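Local coordinates for putative D-lactate dehydrogenase (Chlamydomonas reinhardtii, PDB 4ZGS), which probably serves as the chloroplast pyruvate reductase, forming D-lactate with NADH during fermentation, as a member of the D-isomer specific 2-hydroxyacid dehydrogenase family, at residues Q74-Y79 against A99-K104; R36-S41 against D80-F85; S93-L98 against H119-H124; G125-R130 against G365-A370. All blocks are in the same frame, centred on the assembly; numbering follows the deposited sequence.

Contact 1 of 4, residues Q74-Y79 against A99-K104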
loop_
_atom_site.group_PDB
_atom_site.type_symbol
_atom_site.label_atom_id
_atom_site.label_comp_id
_atom_site.label_asym_id
_atom_site.label_seq_id
_atom_site.Cartn_x
_atom_site.Cartn_y
_atom_site.Cartn_z
ATOM N N GLN A 74 13.800 -7.953 36.082
ATOM C CA GLN A 74 13.291 -7.897 37.429
ATOM C C GLN A 74 11.908 -8.522 37.496
ATOM O O GLN A 74 11.371 -8.771 38.584
ATOM C CB GLN A 74 13.292 -6.440 37.874
ATOM C CG GLN A 74 14.710 -5.871 37.779
ATOM C CD GLN A 74 14.782 -4.370 37.974
ATOM O OE1 GLN A 74 13.819 -3.646 37.713
ATOM N NE2 GLN A 74 15.935 -3.891 38.428
ATOM N N LEU A 75 11.355 -8.786 36.319
ATOM C CA LEU A 75 10.072 -9.467 36.182
ATOM C C LEU A 75 10.186 -10.971 36.447
ATOM O O LEU A 75 9.185 -11.638 36.715
ATOM C CB LEU A 75 9.499 -9.254 34.770
ATOM C CG LEU A 75 8.842 -7.918 34.390
ATOM C CD1 LEU A 75 8.591 -7.858 32.863
ATOM C CD2 LEU A 75 7.567 -7.619 35.194
ATOM N N ALA A 76 11.415 -11.482 36.393
ATOM C CA ALA A 76 11.688 -12.916 36.422
ATOM C C ALA A 76 11.899 -13.411 37.836
ATOM O O ALA A 76 12.301 -14.556 38.046
ATOM C CB ALA A 76 12.894 -13.250 35.559
ATOM N N ARG A 77 11.643 -12.528 38.795
ATOM C CA ARG A 77 11.827 -12.816 40.214
ATOM C C ARG A 77 10.985 -14.021 40.650
ATOM O O ARG A 77 9.755 -14.020 40.521
ATOM C CB ARG A 77 11.423 -11.603 41.034
ATOM C CG ARG A 77 11.743 -11.656 42.491
ATOM C CD ARG A 77 10.992 -10.509 43.120
ATOM N NE ARG A 77 11.321 -9.219 42.516
ATOM C CZ ARG A 77 10.708 -8.081 42.830
ATOM N NH1 ARG A 77 9.737 -8.083 43.736
ATOM N NH2 ARG A 77 11.050 -6.948 42.230
ATOM N N GLY A 78 11.639 -15.042 41.186
ATOM C CA GLY A 78 10.913 -16.208 41.640
ATOM C C GLY A 78 10.869 -17.294 40.583
ATOM O O GLY A 78 10.597 -18.442 40.888
ATOM N N TYR A 79 11.095 -16.926 39.329
ATOM C CA TYR A 79 11.007 -17.893 38.242
ATOM C C TYR A 79 12.261 -18.737 37.996
ATOM O O TYR A 79 13.393 -18.330 38.269
ATOM C CB TYR A 79 10.581 -17.198 36.955
ATOM C CG TYR A 79 9.143 -16.754 37.015
ATOM C CD1 TYR A 79 8.132 -17.556 36.502
ATOM C CD2 TYR A 79 8.785 -15.560 37.617
ATOM C CE1 TYR A 79 6.811 -17.168 36.565
ATOM C CE2 TYR A 79 7.466 -15.163 37.670
ATOM C CZ TYR A 79 6.490 -15.969 37.145
ATOM O OH TYR A 79 5.182 -15.581 37.206
ATOM N N ALA A 99 20.069 -13.905 37.304
ATOM C CA ALA A 99 20.645 -14.823 38.269
ATOM C C ALA A 99 20.057 -14.596 39.661
ATOM O O ALA A 99 19.611 -15.542 40.314
ATOM C CB ALA A 99 22.170 -14.676 38.306
ATOM N N LYS A 100 19.996 -13.334 40.074
ATOM C CA LYS A 100 19.512 -12.971 41.403
ATOM C C LYS A 100 18.003 -13.097 41.518
ATOM O O LYS A 100 17.463 -13.214 42.619
ATOM C CB LYS A 100 19.939 -11.549 41.733
ATOM C CG LYS A 100 21.235 -11.175 41.052
ATOM C CD LYS A 100 22.382 -12.068 41.513
ATOM C CE LYS A 100 22.904 -11.664 42.880
ATOM N NZ LYS A 100 24.135 -12.426 43.216
ATOM N N ALA A 101 17.331 -13.082 40.372
ATOM C CA ALA A 101 15.909 -13.376 40.333
ATOM C C ALA A 101 15.677 -14.846 40.668
ATOM O O ALA A 101 14.614 -15.220 41.161
ATOM C CB ALA A 101 15.325 -13.031 38.952
ATOM N N GLY A 102 16.697 -15.673 40.449
ATOM C CA GLY A 102 16.558 -17.084 40.737
ATOM C C GLY A 102 16.528 -18.021 39.548
ATOM O O GLY A 102 16.503 -19.233 39.743
ATOM N N VAL A 103 16.494 -17.491 38.324
ATOM C CA VAL A 103 16.446 -18.349 37.137
ATOM C C VAL A 103 17.798 -19.050 36.885
ATOM O O VAL A 103 18.848 -18.394 36.799
ATOM C CB VAL A 103 16.029 -17.555 35.847
ATOM C CG1 VAL A 103 14.832 -16.633 36.109
ATOM C CG2 VAL A 103 17.187 -16.754 35.281
ATOM N N LYS A 104 17.778 -20.387 36.844
ATOM C CA LYS A 104 18.970 -21.163 36.483
ATOM C C LYS A 104 19.011 -21.661 35.039
ATOM O O LYS A 104 20.027 -22.202 34.617
ATOM C CB LYS A 104 19.139 -22.384 37.397
ATOM C CG LYS A 104 19.689 -22.116 38.780
ATOM C CD LYS A 104 18.764 -21.328 39.686
ATOM C CE LYS A 104 19.435 -21.109 41.046
ATOM N NZ LYS A 104 18.584 -20.351 42.000
#

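Contact 2 of 4, residues R36-S41 against D80-F85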
loop_
_atom_site.group_PDB
_atom_site.type_symbol
_atom_site.label_atom_id
_atom_site.label_comp_id
_atom_site.label_asym_id
_atom_site.label_seq_id
_atom_site.Cartn_x
_atom_site.Cartn_y
_atom_site.Cartn_z
ATOM N N ARG A 36 8.468 -23.011 37.250
ATOM C CA ARG A 36 7.963 -21.655 37.019
ATOM C C ARG A 36 8.736 -21.024 35.869
ATOM O O ARG A 36 9.944 -20.776 35.983
ATOM C CB ARG A 36 8.087 -20.782 38.266
ATOM C CG ARG A 36 7.073 -21.059 39.367
ATOM C CD ARG A 36 7.356 -20.187 40.574
ATOM N NE ARG A 36 7.181 -18.756 40.288
ATOM C CZ ARG A 36 6.024 -18.098 40.305
ATOM N NH1 ARG A 36 4.888 -18.722 40.565
ATOM N NH2 ARG A 36 6.007 -16.803 40.037
ATOM N N CYS A 37 8.016 -20.736 34.783
ATOM C CA CYS A 37 8.607 -20.258 33.541
ATOM C C CYS A 37 8.159 -18.839 33.158
ATOM O O CYS A 37 6.962 -18.539 33.127
ATOM C CB CYS A 37 8.247 -21.201 32.417
ATOM S SG CYS A 37 8.789 -22.891 32.567
ATOM N N ILE A 38 9.116 -17.966 32.864
ATOM C CA ILE A 38 8.770 -16.670 32.314
ATOM C C ILE A 38 9.216 -16.579 30.841
ATOM O O ILE A 38 10.330 -16.982 30.529
ATOM C CB ILE A 38 9.387 -15.511 33.184
ATOM C CG1 ILE A 38 9.022 -14.124 32.617
ATOM C CG2 ILE A 38 10.896 -15.649 33.312
ATOM C CD1 ILE A 38 9.248 -12.959 33.616
ATOM N N CYS A 39 8.350 -16.076 29.950
ATOM C CA CYS A 39 8.709 -15.891 28.519
ATOM C C CYS A 39 8.690 -14.428 28.082
ATOM O O CYS A 39 7.660 -13.747 28.148
ATOM C CB CYS A 39 7.778 -16.678 27.582
ATOM S SG CYS A 39 8.003 -18.478 27.702
ATOM N N TYR A 40 9.850 -13.955 27.651
ATOM C CA TYR A 40 9.986 -12.614 27.132
ATOM C C TYR A 40 9.611 -12.446 25.654
ATOM O O TYR A 40 9.637 -13.396 24.870
ATOM C CB TYR A 40 11.406 -12.150 27.409
ATOM C CG TYR A 40 11.604 -11.956 28.890
ATOM C CD1 TYR A 40 11.981 -13.013 29.698
ATOM C CD2 TYR A 40 11.379 -10.727 29.486
ATOM C CE1 TYR A 40 12.150 -12.850 31.076
ATOM C CE2 TYR A 40 11.550 -10.546 30.851
ATOM C CZ TYR A 40 11.936 -11.616 31.653
ATOM O OH TYR A 40 12.115 -11.458 33.024
ATOM N N SER A 41 9.249 -11.231 25.272
ATOM C CA SER A 41 8.855 -10.969 23.878
ATOM C C SER A 41 7.662 -11.814 23.435
ATOM O O SER A 41 7.688 -12.385 22.349
ATOM C CB SER A 41 10.022 -11.219 22.911
ATOM O OG SER A 41 11.124 -10.394 23.233
ATOM N N ASP A 80 12.015 -19.952 37.532
ATOM C CA ASP A 80 13.064 -20.935 37.334
ATOM C C ASP A 80 13.771 -20.873 35.992
ATOM O O ASP A 80 14.991 -21.022 35.914
ATOM C CB ASP A 80 12.454 -22.311 37.547
ATOM C CG ASP A 80 11.853 -22.438 38.927
ATOM O OD1 ASP A 80 12.590 -22.225 39.913
ATOM O OD2 ASP A 80 10.636 -22.703 39.018
ATOM N N VAL A 81 12.990 -20.643 34.941
ATOM C CA VAL A 81 13.504 -20.643 33.579
ATOM C C VAL A 81 12.930 -19.486 32.787
ATOM O O VAL A 81 11.726 -19.197 32.846
ATOM C CB VAL A 81 13.210 -21.980 32.850
ATOM C CG1 VAL A 81 11.816 -22.465 33.167
ATOM C CG2 VAL A 81 13.424 -21.844 31.346
ATOM N N ALA A 82 13.813 -18.805 32.067
ATOM C CA ALA A 82 13.416 -17.685 31.224
ATOM C C ALA A 82 13.421 -18.133 29.760
ATOM O O ALA A 82 14.430 -18.632 29.269
ATOM C CB ALA A 82 14.355 -16.482 31.441
ATOM N N VAL A 83 12.290 -18.004 29.075
ATOM C CA VAL A 83 12.287 -18.302 27.654
ATOM C C VAL A 83 12.446 -17.033 26.822
ATOM O O VAL A 83 11.641 -16.095 26.894
ATOM C CB VAL A 83 11.026 -19.040 27.219
ATOM C CG1 VAL A 83 11.154 -19.412 25.745
ATOM C CG2 VAL A 83 10.835 -20.303 28.048
ATOM N N LEU A 84 13.472 -17.062 25.981
ATOM C CA LEU A 84 13.968 -15.908 25.253
ATOM C C LEU A 84 14.042 -16.218 23.763
ATOM O O LEU A 84 14.026 -17.374 23.348
ATOM C CB LEU A 84 15.371 -15.528 25.747
ATOM C CG LEU A 84 15.627 -14.778 27.049
ATOM C CD1 LEU A 84 14.712 -15.278 28.136
ATOM C CD2 LEU A 84 17.083 -14.954 27.453
ATOM N N PHE A 85 14.159 -15.165 22.969
ATOM C CA PHE A 85 14.209 -15.256 21.529
ATOM C C PHE A 85 15.402 -14.425 21.094
ATOM O O PHE A 85 16.093 -13.839 21.940
ATOM C CB PHE A 85 12.891 -14.791 20.904
ATOM C CG PHE A 85 12.773 -15.065 19.431
ATOM C CD1 PHE A 85 13.050 -16.328 18.908
ATOM C CD2 PHE A 85 12.348 -14.054 18.565
ATOM C CE1 PHE A 85 12.939 -16.579 17.544
ATOM C CE2 PHE A 85 12.223 -14.293 17.208
ATOM C CZ PHE A 85 12.519 -15.567 16.691
#

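Contact 3 of 4, residues S93-L98 against H119-H124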
loop_
_atom_site.group_PDB
_atom_site.type_symbol
_atom_site.label_atom_id
_atom_site.label_comp_id
_atom_site.label_asym_id
_atom_site.label_seq_id
_atom_site.Cartn_x
_atom_site.Cartn_y
_atom_site.Cartn_z
ATOM N N SER A 93 25.113 -7.691 31.650
ATOM C CA SER A 93 24.386 -7.036 32.746
ATOM C C SER A 93 23.010 -7.653 33.078
ATOM O O SER A 93 22.650 -7.730 34.256
ATOM C CB SER A 93 24.214 -5.537 32.456
ATOM O OG SER A 93 23.378 -5.307 31.339
ATOM N N VAL A 94 22.243 -8.100 32.081
ATOM C CA VAL A 94 20.916 -8.644 32.393
ATOM C C VAL A 94 21.009 -10.073 32.938
ATOM O O VAL A 94 20.120 -10.510 33.678
ATOM C CB VAL A 94 19.947 -8.646 31.172
ATOM C CG1 VAL A 94 19.761 -7.245 30.610
ATOM C CG2 VAL A 94 20.436 -9.564 30.090
ATOM N N ILE A 95 22.090 -10.785 32.614
ATOM C CA ILE A 95 22.299 -12.123 33.163
ATOM C C ILE A 95 22.507 -11.959 34.662
ATOM O O ILE A 95 22.205 -12.852 35.452
ATOM C CB ILE A 95 23.481 -12.877 32.517
ATOM C CG1 ILE A 95 23.077 -13.444 31.150
ATOM C CG2 ILE A 95 23.865 -14.077 33.367
ATOM C CD1 ILE A 95 23.531 -12.641 29.948
ATOM N N LYS A 96 23.000 -10.791 35.059
ATOM C CA LYS A 96 23.298 -10.578 36.458
ATOM C C LYS A 96 21.980 -10.480 37.199
ATOM O O LYS A 96 21.824 -11.046 38.275
ATOM C CB LYS A 96 24.127 -9.302 36.664
ATOM C CG LYS A 96 24.657 -9.127 38.083
ATOM C CD LYS A 96 25.583 -7.910 38.215
ATOM C CE LYS A 96 26.142 -7.792 39.632
ATOM N NZ LYS A 96 27.078 -6.643 39.803
ATOM N N GLU A 97 21.000 -9.828 36.588
ATOM C CA GLU A 97 19.740 -9.640 37.284
ATOM C C GLU A 97 18.835 -10.855 37.224
ATOM O O GLU A 97 18.117 -11.139 38.184
ATOM C CB GLU A 97 19.007 -8.426 36.695
ATOM C CG GLU A 97 19.749 -7.134 36.940
ATOM C CD GLU A 97 20.071 -6.970 38.391
ATOM O OE1 GLU A 97 19.160 -7.200 39.206
ATOM O OE2 GLU A 97 21.236 -6.657 38.723
ATOM N N LEU A 98 18.982 -11.650 36.170
ATOM C CA LEU A 98 18.246 -12.902 36.078
ATOM C C LEU A 98 18.762 -13.911 37.074
ATOM O O LEU A 98 17.982 -14.671 37.639
ATOM C CB LEU A 98 18.315 -13.501 34.669
ATOM C CG LEU A 98 17.517 -12.777 33.591
ATOM C CD1 LEU A 98 17.645 -13.466 32.222
ATOM C CD2 LEU A 98 16.069 -12.695 34.036
ATOM N N HIS A 119 29.638 -16.113 28.918
ATOM C CA HIS A 119 30.700 -15.888 29.888
ATOM C C HIS A 119 30.067 -15.298 31.135
ATOM O O HIS A 119 30.570 -15.481 32.242
ATOM C CB HIS A 119 31.807 -14.974 29.336
ATOM C CG HIS A 119 32.635 -15.593 28.247
ATOM N ND1 HIS A 119 32.642 -16.948 27.989
ATOM C CD2 HIS A 119 33.519 -15.045 27.378
ATOM C CE1 HIS A 119 33.474 -17.205 26.995
ATOM N NE2 HIS A 119 34.022 -16.065 26.608
ATOM N N ALA A 120 28.946 -14.604 30.955
ATOM C CA ALA A 120 28.220 -14.070 32.097
ATOM C C ALA A 120 27.383 -15.165 32.755
ATOM O O ALA A 120 27.321 -15.257 33.986
ATOM C CB ALA A 120 27.339 -12.900 31.670
ATOM N N CYS A 121 26.813 -16.048 31.938
ATOM C CA CYS A 121 25.992 -17.120 32.485
ATOM C C CYS A 121 26.840 -18.093 33.278
ATOM O O CYS A 121 26.407 -18.587 34.314
ATOM C CB CYS A 121 25.253 -17.881 31.383
ATOM S SG CYS A 121 24.040 -16.938 30.431
ATOM N N ALA A 122 28.066 -18.324 32.824
ATOM C CA ALA A 122 28.950 -19.227 33.531
ATOM C C ALA A 122 29.223 -18.706 34.934
ATOM O O ALA A 122 29.234 -19.469 35.890
ATOM C CB ALA A 122 30.248 -19.407 32.766
ATOM N N GLU A 123 29.371 -17.391 35.055
ATOM C CA GLU A 123 29.745 -16.780 36.326
ATOM C C GLU A 123 28.576 -16.750 37.310
ATOM O O GLU A 123 28.771 -16.849 38.521
ATOM C CB GLU A 123 30.272 -15.354 36.088
ATOM C CG GLU A 123 31.636 -15.291 35.385
ATOM C CD GLU A 123 32.068 -13.872 35.016
ATOM O OE1 GLU A 123 31.351 -12.913 35.375
ATOM O OE2 GLU A 123 33.126 -13.717 34.363
ATOM N N HIS A 124 27.362 -16.615 36.783
ATOM C CA HIS A 124 26.164 -16.478 37.611
ATOM C C HIS A 124 25.322 -17.748 37.790
ATOM O O HIS A 124 24.238 -17.693 38.375
ATOM C CB HIS A 124 25.311 -15.331 37.074
ATOM C CG HIS A 124 25.969 -13.997 37.227
ATOM N ND1 HIS A 124 26.965 -13.558 36.380
ATOM C CD2 HIS A 124 25.815 -13.028 38.158
ATOM C CE1 HIS A 124 27.375 -12.364 36.768
ATOM N NE2 HIS A 124 26.692 -12.018 37.843
#

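Contact 4 of 4, residues G125-R130 against G365-A370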
loop_
_atom_site.group_PDB
_atom_site.type_symbol
_atom_site.label_atom_id
_atom_site.label_comp_id
_atom_site.label_asym_id
_atom_site.label_seq_id
_atom_site.Cartn_x
_atom_site.Cartn_y
_atom_site.Cartn_z
ATOM N N GLY A 125 25.790 -18.875 37.259
ATOM C CA GLY A 125 25.124 -20.141 37.516
ATOM C C GLY A 125 23.935 -20.406 36.614
ATOM O O GLY A 125 23.136 -21.314 36.849
ATOM N N VAL A 126 23.791 -19.575 35.591
ATOM C CA VAL A 126 22.711 -19.727 34.624
ATOM C C VAL A 126 23.121 -20.641 33.449
ATOM O O VAL A 126 24.193 -20.461 32.863
ATOM C CB VAL A 126 22.271 -18.332 34.091
ATOM C CG1 VAL A 126 21.094 -18.448 33.085
ATOM C CG2 VAL A 126 21.929 -17.409 35.259
ATOM N N ARG A 127 22.275 -21.614 33.108
ATOM C CA ARG A 127 22.559 -22.514 31.987
ATOM C C ARG A 127 21.664 -22.150 30.814
ATOM O O ARG A 127 20.487 -21.823 30.998
ATOM C CB ARG A 127 22.346 -23.973 32.374
ATOM C CG ARG A 127 23.153 -24.384 33.566
ATOM C CD ARG A 127 22.890 -25.807 33.953
ATOM N NE ARG A 127 23.299 -26.761 32.937
ATOM C CZ ARG A 127 23.160 -28.075 33.079
ATOM N NH1 ARG A 127 22.636 -28.566 34.197
ATOM N NH2 ARG A 127 23.562 -28.899 32.121
ATOM N N VAL A 128 22.229 -22.215 29.613
ATOM C CA VAL A 128 21.521 -21.829 28.416
ATOM C C VAL A 128 21.231 -23.033 27.513
ATOM O O VAL A 128 22.133 -23.790 27.143
ATOM C CB VAL A 128 22.303 -20.766 27.623
ATOM C CG1 VAL A 128 21.530 -20.372 26.385
ATOM C CG2 VAL A 128 22.571 -19.530 28.488
ATOM N N VAL A 129 19.972 -23.178 27.123
ATOM C CA VAL A 129 19.593 -24.261 26.242
ATOM C C VAL A 129 18.947 -23.628 24.991
ATOM O O VAL A 129 18.759 -22.416 24.932
ATOM C CB VAL A 129 18.681 -25.230 26.973
ATOM C CG1 VAL A 129 17.270 -25.156 26.441
ATOM C CG2 VAL A 129 19.236 -26.617 26.853
ATOM N N ARG A 130 18.654 -24.416 23.967
ATOM C CA ARG A 130 18.459 -23.826 22.640
ATOM C C ARG A 130 17.715 -24.711 21.638
ATOM O O ARG A 130 17.630 -25.912 21.827
ATOM C CB ARG A 130 19.860 -23.519 22.142
ATOM C CG ARG A 130 20.069 -23.173 20.741
ATOM C CD ARG A 130 21.575 -23.410 20.473
ATOM N NE ARG A 130 21.994 -23.060 19.119
ATOM C CZ ARG A 130 22.610 -23.886 18.280
ATOM N NH1 ARG A 130 22.892 -25.129 18.642
ATOM N NH2 ARG A 130 22.943 -23.461 17.070
ATOM N N GLY A 365 22.243 -31.507 26.006
ATOM C CA GLY A 365 22.625 -31.727 24.622
ATOM C C GLY A 365 22.287 -30.597 23.683
ATOM O O GLY A 365 22.953 -30.437 22.668
ATOM N N ASN A 366 21.283 -29.798 24.041
ATOM C CA ASN A 366 20.975 -28.569 23.315
ATOM C C ASN A 366 21.612 -27.395 24.084
ATOM O O ASN A 366 21.393 -26.211 23.784
ATOM C CB ASN A 366 19.466 -28.381 23.137
ATOM C CG ASN A 366 18.870 -29.286 22.061
ATOM O OD1 ASN A 366 19.547 -29.720 21.123
ATOM N ND2 ASN A 366 17.591 -29.588 22.213
ATOM N N GLU A 367 22.372 -27.742 25.118
ATOM C CA GLU A 367 23.084 -26.744 25.890
ATOM C C GLU A 367 24.168 -26.046 25.067
ATOM O O GLU A 367 25.001 -26.708 24.451
ATOM C CB GLU A 367 23.726 -27.376 27.118
ATOM C CG GLU A 367 24.211 -26.360 28.129
ATOM C CD GLU A 367 24.658 -26.983 29.447
ATOM O OE1 GLU A 367 24.874 -26.217 30.417
ATOM O OE2 GLU A 367 24.804 -28.226 29.511
ATOM N N VAL A 368 24.129 -24.715 25.029
ATOM C CA VAL A 368 25.262 -23.926 24.548
ATOM C C VAL A 368 25.990 -23.358 25.787
ATOM O O VAL A 368 25.339 -22.994 26.772
ATOM C CB VAL A 368 24.816 -22.800 23.561
ATOM C CG1 VAL A 368 23.800 -21.871 24.208
ATOM C CG2 VAL A 368 26.018 -22.024 23.065
ATOM N N LYS A 369 27.324 -23.311 25.763
ATOM C CA LYS A 369 28.104 -22.982 26.969
ATOM C C LYS A 369 29.516 -22.451 26.680
ATOM O O LYS A 369 30.043 -22.630 25.575
ATOM C CB LYS A 369 28.231 -24.223 27.864
ATOM C CG LYS A 369 29.289 -25.210 27.369
ATOM C CD LYS A 369 28.995 -26.630 27.802
ATOM C CE LYS A 369 29.407 -26.862 29.237
ATOM N NZ LYS A 369 29.408 -28.308 29.596
ATOM N N ALA A 370 30.129 -21.826 27.690
ATOM C CA ALA A 370 31.548 -21.467 27.644
ATOM C C ALA A 370 32.207 -21.668 29.012
ATOM O O ALA A 370 33.293 -22.250 29.126
ATOM C CB ALA A 370 31.725 -20.029 27.176
#

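Contact 1 of 4, residues Q74-Y79 against A99-K104
The methyl of Ala-101 is the main bump: its CB presses against the turn that starts at Ala-76, 3.5 Å from Ala-76 O and 3.7 Å from Arg-77 N, so a methyl fits a hollow of bare backbone. Ala-76 answers from the other side. Its own CB fits between Ala-101 and Val-103, 4.2 Å from Ala-101 CB and 3.9 Å from Val-103 CG1. That Val-103 branch lies anti to its carbonyl carbon (chi1 -45°), which brings it up to the turn, where CG1 lies 3.1 Å from Tyr-79 O and, more loosely, near Tyr-79 CB. The Tyr-79 ring leads away from the contact and makes a cation-pi pair with Arg-36. One polar link ties the two shapes together: Gly-78 N donates to Ala-101 O at 3.0 Å in a nearly straight bond (168° at the hydrogen). Backbone angles that call for glycine occur on both sides, at Gly-78 as the third residue of the turn and at Gly-102 just past the helix. The pairing is thus of a type II beta turn, leading into strand 81-84, with the Schellman motif that ends helix 92-101.

Contact 2 of 4, residues R36-S41 against D80-F85
Arg-36 and Asp-80 begin the pairing of two parallel strands with three hydrogen bonds. Asp-80 OD2 accepts Arg-36 N at 2.8 Å through its anti lone pair, while Arg-36 O takes two donors, Asp-80 N at 2.7 Å and Val-81 N at 3.2 Å. The guanidinium stays apart from this carboxylate and makes a cation-pi pair with the Tyr-79 ring. A leucine in place of Asp-80 would probably leave Arg-36 N without its acceptor, this end then resting on the two bonds to Arg-36 O. Beyond these bonds the ladder runs from Ile-38 N to Val-81 O, from Val-83 N to Ile-38 O and from Tyr-40 N to Val-83 O, with Cys-37 and Cys-39 on the same face as Val-81 and Val-83, and Ile-38 beside Ala-82 on the other. Tyr-40 can be followed outward. Its CB lies 4.0 Å from Val-83 O; CG, anti to the carbonyl carbon (chi1 -69°), sends the ring alongside Leu-84, so that CD1 meets Leu-84 CD1 at 3.9 Å. Farther out, CE1, at the ring edge, lies 4.3 Å from Ala-82 CB, and OH ends in a hydrogen bond to Thr-72 O. Strand 81-84 is the central one of the five-stranded parallel sheet, with 36-39 next to it; strand 60-63 flanks 36-39, strand 105-108 flanks 81-84, helix 44-57 reaches Cys-39 through Met-54, and beyond the strand Phe-85 packs on Leu-168 of a second subunit.

Contact 3 of 4, residues S93-L98 against H119-H124
Ile-95 holds CG1 anti to its carbonyl carbon (chi1 -78°) and CG2 anti to its nitrogen, which spreads the two branches over Ala-120 and Cys-121; Lys-96, with CG anti to its own nitrogen and the chain extended beyond, runs past the His-124 ring. The two helices are neighbours in an open alpha/beta fold: each is the crossover of a beta-alpha-beta unit, one between strands 81-84 and 105-108, the next between 105-108 and 127-129. Their axes run nearly parallel, 26° apart, and come as close as 8.9 Å, with the small Ala-120 and Cys-121 facing Ile-95. Ile-95 CB sits 3.9 Å from Ala-120 CB, CG1 reaches Cys-121 SG at 3.7 Å, and CG2 spans the gap to the backbone of Ala-120, 3.7 Å from its O, and the foot of the histidine. Farther out, Lys-96 CA lies over one face of the imidazole in a CH-pi contact, 4.1 Å from the ring centroid, and from there the side chain crosses the ring at a slant, CG coming 3.5 Å from His-124 NE2. An alanine in place of His-124 removes the ring, which would probably leave the stem of Lys-96 without its support and freer to turn. The lysine amine stays well beyond the ring, though its charge might slightly disfavour a protonated imidazole. What fixes the ring's rotation lies within its own helix: Ala-120 O accepts both His-124 N and, at 3.0 Å and only 8° out of the ring plane, His-124 ND1.

Contact 4 of 4, residues G125-R130 against G365-A370
Asn-366 begins the contact by setting its CB 3.3 Å from Arg-130 O, with Val-129 CG2 on its flank at 4.1 Å. This is the C-terminal tail of the chain returning to the sheet of the catalytic domain, where it runs along strand 127-129, outermost in the chain's five-stranded parallel sheet. Asn-354 of helix 341-359 links both sides, binding Asn-366 ND2 through its OD1 and Arg-130 O through its ND2. Next comes Glu-367, whose CA approaches Val-128 O at 3.3 Å. Its CG is anti to the nitrogen (chi1 -167°) and the chain stays extended, so the carboxylate reaches the Arg-127 guanidinium in a salt bridge. Arg-127 NE donates to Glu-367 OE1 at 3.0 Å; the oxygen lies near the guanidinium plane, but the donor meets it from above the carboxylate plane, the two groups being turned 42° apart. A second bond, from Arg-127 NH2 to Glu-367 OE2, is less certain, since the position of NH2 is doubtful. Val-368 closes the contact: its N donates to Val-128 O at 3.1 Å, and the two valines lie side by side, pointing the same way, with Val-368 CG1 3.5 Å from Val-128 CG1.

All four contacts belong to the catalytic domain built on the five-stranded parallel sheet. Contact 2 pairs its central strand with 36-39, and contact 4 uses one of its outer strands; their nearest atoms are about 7 Å apart, with strand 105-108 between. Contacts 1 and 3 share helix 92-101, one at its C-terminal end and the other along its side. Lys-104, just past that helix, probably bonds through its N to Asp-80 O of contact 2 and through its O to Arg-127 N of contact 4. Helix 118-124 leads from contact 3 into contact 4. Contacts 1 to 3 lie away from the NAD site, whereas the Arg-130 side chain in contact 4 is about 8 Å from the bound NAD.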